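Local coordinates for protein Cfl (Pectobacterium brasiliense, PDB 7A9J) that is a coronafacic acid ligase of the ATP-dependent AMP-binding enzyme family, probably activating carboxylic acids for amide synthesis, at residues Glu138-Asp150 with Glu157-Gln169. The protein carries 1 engineered substitution. Residues are numbered along the deposited sequence; the frame is centred on the assembly and turned at random.
Sequences ESCTMLEKIWVID and ENNTHNWEEIISQ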
loop_
_atom_site.group_PDB
_atom_site.type_symbol
_atom_site.label_atom_id
_atom_site.label_comp_id
_atom_site.label_asym_id
_atom_site.label_seq_id
_atom_site.Cartn_x
_atom_site.Cartn_y
_atom_site.Cartn_z
ATOM N N GLU A 138 5.707 20.301 -20.446
ATOM C CA GLU A 138 6.165 21.612 -20.885
ATOM C C GLU A 138 5.047 22.484 -21.412
ATOM O O GLU A 138 5.270 23.684 -21.611
ATOM C CB GLU A 138 7.273 21.464 -21.931
ATOM C CG GLU A 138 8.520 20.867 -21.273
ATOM C CD GLU A 138 9.760 20.791 -22.189
ATOM O OE1 GLU A 138 9.614 20.608 -23.432
ATOM O OE2 GLU A 138 10.902 20.909 -21.649
ATOM N N SER A 139 3.863 21.926 -21.644
ATOM C CA SER A 139 2.736 22.736 -22.070
ATOM C C SER A 139 1.867 23.196 -20.893
ATOM O O SER A 139 0.832 23.838 -21.120
ATOM C CB SER A 139 1.893 21.956 -23.087
ATOM O OG SER A 139 1.248 20.865 -22.441
ATOM N N CYS A 140 2.276 22.911 -19.654
ATOM C CA CYS A 140 1.580 23.365 -18.445
ATOM C C CYS A 140 2.069 24.765 -18.098
ATOM O O CYS A 140 3.110 24.931 -17.465
ATOM C CB CYS A 140 1.814 22.400 -17.292
ATOM S SG CYS A 140 0.995 20.779 -17.499
ATOM N N THR A 141 1.308 25.782 -18.482
ATOM C CA THR A 141 1.904 27.111 -18.484
ATOM C C THR A 141 2.065 27.688 -17.095
ATOM O O THR A 141 2.764 28.700 -16.941
ATOM C CB THR A 141 1.074 28.069 -19.336
ATOM O OG1 THR A 141 -0.244 28.161 -18.787
ATOM C CG2 THR A 141 1.030 27.561 -20.764
ATOM N N MET A 142 1.435 27.080 -16.093
ATOM C CA MET A 142 1.638 27.476 -14.717
ATOM C C MET A 142 2.986 27.012 -14.165
ATOM O O MET A 142 3.422 27.538 -13.131
ATOM C CB MET A 142 0.488 26.930 -13.877
ATOM C CG MET A 142 0.395 27.490 -12.502
ATOM S SD MET A 142 -1.274 27.342 -11.824
ATOM C CE MET A 142 -0.964 27.986 -10.178
ATOM N N LEU A 143 3.680 26.082 -14.832
ATOM C CA LEU A 143 4.991 25.607 -14.348
ATOM C C LEU A 143 6.059 26.665 -14.595
ATOM O O LEU A 143 6.478 26.883 -15.732
ATOM C CB LEU A 143 5.385 24.302 -15.026
ATOM C CG LEU A 143 4.502 23.112 -14.603
ATOM C CD1 LEU A 143 4.988 21.860 -15.324
ATOM C CD2 LEU A 143 4.458 22.854 -13.076
ATOM N N GLU A 144 6.527 27.304 -13.530
ATOM C CA GLU A 144 7.609 28.285 -13.678
ATOM C C GLU A 144 9.006 27.649 -13.690
ATOM O O GLU A 144 9.956 28.259 -14.224
ATOM C CB GLU A 144 7.549 29.304 -12.541
ATOM C CG GLU A 144 6.242 30.059 -12.403
ATOM C CD GLU A 144 6.073 30.674 -11.000
ATOM O OE1 GLU A 144 7.085 31.119 -10.393
ATOM O OE2 GLU A 144 4.922 30.694 -10.504
ATOM N N LYS A 145 9.162 26.493 -13.052
ATOM C CA LYS A 145 10.391 25.720 -13.020
ATOM C C LYS A 145 10.068 24.252 -13.225
ATOM O O LYS A 145 9.186 23.704 -12.557
ATOM C CB LYS A 145 11.106 25.862 -11.671
ATOM C CG LYS A 145 11.405 27.319 -11.315
ATOM C CD LYS A 145 12.494 27.839 -12.160
ATOM C CE LYS A 145 12.568 29.392 -12.041
ATOM N NZ LYS A 145 13.760 29.976 -12.699
ATOM N N ILE A 146 10.835 23.624 -14.097
ATOM C CA ILE A 146 10.798 22.191 -14.365
ATOM C C ILE A 146 12.244 21.718 -14.202
ATOM O O ILE A 146 13.076 22.047 -15.035
ATOM C CB ILE A 146 10.308 21.918 -15.805
ATOM C CG1 ILE A 146 8.910 22.509 -16.009
ATOM C CG2 ILE A 146 10.384 20.417 -16.157
ATOM C CD1 ILE A 146 8.461 22.526 -17.466
ATOM N N TRP A 147 12.524 20.896 -13.199
ATOM C CA TRP A 147 13.848 20.312 -13.023
ATOM C C TRP A 147 13.797 18.816 -13.307
ATOM O O TRP A 147 12.849 18.128 -12.879
ATOM C CB TRP A 147 14.356 20.517 -11.593
ATOM C CG TRP A 147 14.667 21.950 -11.154
ATOM C CD1 TRP A 147 15.839 22.642 -11.352
ATOM C CD2 TRP A 147 13.823 22.812 -10.371
ATOM N NE1 TRP A 147 15.761 23.900 -10.772
ATOM C CE2 TRP A 147 14.548 24.017 -10.145
ATOM C CE3 TRP A 147 12.535 22.690 -9.846
ATOM C CZ2 TRP A 147 14.012 25.087 -9.447
ATOM C CZ3 TRP A 147 12.004 23.730 -9.130
ATOM C CH2 TRP A 147 12.763 24.928 -8.918
ATOM N N VAL A 148 14.800 18.317 -14.025
ATOM C CA VAL A 148 14.826 16.938 -14.531
ATOM C C VAL A 148 16.209 16.365 -14.235
ATOM O O VAL A 148 17.232 16.932 -14.668
ATOM C CB VAL A 148 14.559 16.873 -16.036
ATOM C CG1 VAL A 148 14.638 15.416 -16.556
ATOM C CG2 VAL A 148 13.265 17.564 -16.380
ATOM N N ILE A 149 16.242 15.249 -13.520
ATOM C CA ILE A 149 17.500 14.542 -13.319
ATOM C C ILE A 149 17.942 13.959 -14.643
ATOM O O ILE A 149 17.156 13.291 -15.339
ATOM C CB ILE A 149 17.311 13.432 -12.268
ATOM C CG1 ILE A 149 16.836 14.035 -10.951
ATOM C CG2 ILE A 149 18.620 12.639 -12.116
ATOM C CD1 ILE A 149 16.508 12.959 -9.858
ATOM N N ASP A 150 19.194 14.250 -15.032
ATOM C CA ASP A 150 19.773 13.787 -16.287
ATOM C C ASP A 150 19.046 14.351 -17.506
ATOM O O ASP A 150 19.060 13.720 -18.567
ATOM C CB ASP A 150 19.795 12.259 -16.411
ATOM C CG ASP A 150 20.501 11.576 -15.267
ATOM O OD1 ASP A 150 19.854 10.726 -14.607
ATOM O OD2 ASP A 150 21.706 11.840 -15.080
ATOM N N GLU A 157 16.221 24.848 -21.570
ATOM C CA GLU A 157 15.779 26.072 -22.221
ATOM C C GLU A 157 14.470 26.459 -21.570
ATOM O O GLU A 157 13.829 25.628 -20.930
ATOM C CB GLU A 157 15.609 25.876 -23.727
ATOM C CG GLU A 157 14.665 24.732 -24.122
ATOM C CD GLU A 157 14.367 24.726 -25.614
ATOM O OE1 GLU A 157 13.404 24.042 -26.021
ATOM O OE2 GLU A 157 15.093 25.408 -26.386
ATOM N N ASN A 158 14.068 27.720 -21.746
ATOM C CA ASN A 158 12.766 28.203 -21.258
ATOM C C ASN A 158 12.705 27.964 -19.757
ATOM O O ASN A 158 13.566 28.486 -19.028
ATOM C CB ASN A 158 11.644 27.541 -22.054
ATOM C CG ASN A 158 11.757 27.820 -23.499
ATOM O OD1 ASN A 158 12.072 28.947 -23.898
ATOM N ND2 ASN A 158 11.547 26.800 -24.316
ATOM N N ASN A 159 11.766 27.171 -19.255
ATOM C CA ASN A 159 11.684 26.904 -17.834
ATOM C C ASN A 159 12.166 25.509 -17.465
ATOM O O ASN A 159 11.975 25.090 -16.331
ATOM C CB ASN A 159 10.266 27.107 -17.326
ATOM C CG ASN A 159 9.844 28.534 -17.432
ATOM O OD1 ASN A 159 10.663 29.439 -17.252
ATOM N ND2 ASN A 159 8.569 28.756 -17.744
ATOM N N THR A 160 12.822 24.808 -18.377
ATOM C CA THR A 160 13.291 23.454 -18.089
ATOM C C THR A 160 14.769 23.483 -17.745
ATOM O O THR A 160 15.566 24.033 -18.512
ATOM C CB THR A 160 13.027 22.570 -19.297
ATOM O OG1 THR A 160 11.621 22.629 -19.531
ATOM C CG2 THR A 160 13.411 21.123 -19.017
ATOM N N HIS A 161 15.101 22.909 -16.576
ATOM C CA HIS A 161 16.419 22.992 -15.962
ATOM C C HIS A 161 16.923 21.598 -15.622
ATOM O O HIS A 161 16.146 20.669 -15.386
ATOM C CB HIS A 161 16.376 23.853 -14.685
ATOM C CG HIS A 161 15.990 25.269 -14.952
ATOM N ND1 HIS A 161 16.913 26.254 -15.259
ATOM C CD2 HIS A 161 14.772 25.860 -14.995
ATOM C CE1 HIS A 161 16.274 27.392 -15.475
ATOM N NE2 HIS A 161 14.976 27.186 -15.294
ATOM N N ASN A 162 18.238 21.458 -15.589
ATOM C CA ASN A 162 18.813 20.220 -15.082
ATOM C C ASN A 162 18.735 20.209 -13.560
ATOM O O ASN A 162 18.923 21.248 -12.907
ATOM C CB ASN A 162 20.276 20.128 -15.543
ATOM C CG ASN A 162 20.896 18.771 -15.278
ATOM O OD1 ASN A 162 21.083 18.373 -14.120
ATOM N ND2 ASN A 162 21.226 18.048 -16.359
ATOM N N TRP A 163 18.514 19.016 -12.996
ATOM C CA TRP A 163 18.475 18.827 -11.547
ATOM C C TRP A 163 19.717 19.408 -10.862
ATOM O O TRP A 163 19.626 19.939 -9.746
ATOM C CB TRP A 163 18.397 17.337 -11.223
ATOM C CG TRP A 163 18.711 16.985 -9.816
ATOM C CD1 TRP A 163 19.913 16.516 -9.311
ATOM C CD2 TRP A 163 17.820 17.078 -8.716
ATOM N NE1 TRP A 163 19.794 16.309 -7.972
ATOM C CE2 TRP A 163 18.537 16.675 -7.563
ATOM C CE3 TRP A 163 16.486 17.465 -8.589
ATOM C CZ2 TRP A 163 17.956 16.633 -6.307
ATOM C CZ3 TRP A 163 15.875 17.377 -7.325
ATOM C CH2 TRP A 163 16.630 16.999 -6.199
ATOM N N GLU A 164 20.879 19.232 -11.479
ATOM C CA GLU A 164 22.115 19.751 -10.851
ATOM C C GLU A 164 22.012 21.226 -10.508
ATOM O O GLU A 164 22.695 21.703 -9.586
ATOM C CB GLU A 164 23.296 19.484 -11.750
ATOM C CG GLU A 164 23.407 18.039 -12.039
ATOM C CD GLU A 164 24.507 17.331 -11.304
ATOM O OE1 GLU A 164 25.307 16.659 -11.997
ATOM O OE2 GLU A 164 24.570 17.431 -10.054
ATOM N N GLU A 165 21.173 21.967 -11.236
ATOM C CA GLU A 165 21.058 23.389 -10.960
ATOM C C GLU A 165 20.446 23.641 -9.589
ATOM O O GLU A 165 20.818 24.619 -8.916
ATOM C CB GLU A 165 20.233 24.082 -12.039
ATOM C CG GLU A 165 20.852 24.069 -13.408
ATOM C CD GLU A 165 19.919 24.669 -14.465
ATOM O OE1 GLU A 165 19.426 25.807 -14.246
ATOM O OE2 GLU A 165 19.669 23.986 -15.500
ATOM N N ILE A 166 19.548 22.762 -9.143
ATOM C CA ILE A 166 18.864 22.996 -7.883
ATOM C C ILE A 166 19.766 22.720 -6.693
ATOM O O ILE A 166 19.412 23.107 -5.571
ATOM C CB ILE A 166 17.569 22.143 -7.802
ATOM C CG1 ILE A 166 16.484 22.833 -6.984
ATOM C CG2 ILE A 166 17.824 20.758 -7.154
ATOM C CD1 ILE A 166 15.168 22.036 -7.019
ATOM N N ILE A 167 20.862 21.981 -6.873
ATOM C CA ILE A 167 21.789 21.751 -5.761
ATOM C C ILE A 167 23.148 22.429 -5.961
ATOM O O ILE A 167 24.110 22.071 -5.286
ATOM C CB ILE A 167 21.986 20.250 -5.505
ATOM C CG1 ILE A 167 22.422 19.562 -6.825
ATOM C CG2 ILE A 167 20.692 19.646 -4.893
ATOM C CD1 ILE A 167 22.776 18.105 -6.650
ATOM N N SER A 168 23.274 23.337 -6.922
ATOM C CA SER A 168 24.593 23.896 -7.206
ATOM C C SER A 168 25.014 24.924 -6.163
ATOM O O SER A 168 26.209 25.144 -5.994
ATOM C CB SER A 168 24.605 24.477 -8.615
ATOM O OG SER A 168 23.692 25.550 -8.705
ATOM N N GLN A 169 24.069 25.525 -5.425
ATOM C CA GLN A 169 24.543 26.544 -4.492
ATOM C C GLN A 169 24.613 25.989 -3.080
ATOM O O GLN A 169 23.741 25.228 -2.666
ATOM C CB GLN A 169 23.632 27.775 -4.497
ATOM C CG GLN A 169 23.703 28.562 -5.788
ATOM C CD GLN A 169 25.121 29.110 -6.096
ATOM O OE1 GLN A 169 25.832 28.581 -6.959
ATOM N NE2 GLN A 169 25.518 30.186 -5.403
HETATM O O HOH W 1 12.683 29.437 -15.228
HETATM O O HOH W 2 20.872 15.677 -13.345
#
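The indole of W147 lies between I166 and the aliphatic start of K145. I166 CD1 sits over the middle of the six-membered ring, 3.7 Å from its centroid and 12° off the normal, a CH-pi contact; K145 CB covers the opposite face nearer the rim. H161, on the same side of the sheet, sets its CB 3.6 Å from W147 CD1, and its imidazole meets the five-membered ring of the indole obliquely, planes at 40°. That imidazole is held at two points: ND1 donates to E165 OE1 at 2.7 Å, while NE2 meets a water that accepts from K145 NZ and lies within bonding distance of N159 OD1. E165 OE2 accepts from N162 N and N162 OD1 from E164 N, a capping box at the start of the short, weakly bonded helix about 163-166. Strands 145-148 and 160-162 run parallel, joined by I146 N to N159 O, H161 N to I146 O and V148 N to H161 O, and 160-162 forms an outer edge of the five-stranded parallel sheet in the AMP-binding region. Helix 50-66 covers the W147 face, its L64 touching both W147 and I166. On the other face, T160 OG1 donates to E138 OE2 at 2.8 Å, on the anti side but tilted out of the carboxylate plane; E138 OE1 is salt-bridged to K134. Just past strand 160-162, W163 N bonds to V148 O from above the carbonyl plane. The W163 indole, swung away from its own backbone N (chi1 164°), extends beside I149, whose CG1 lies over one face while I166 CG2 takes the opposite one.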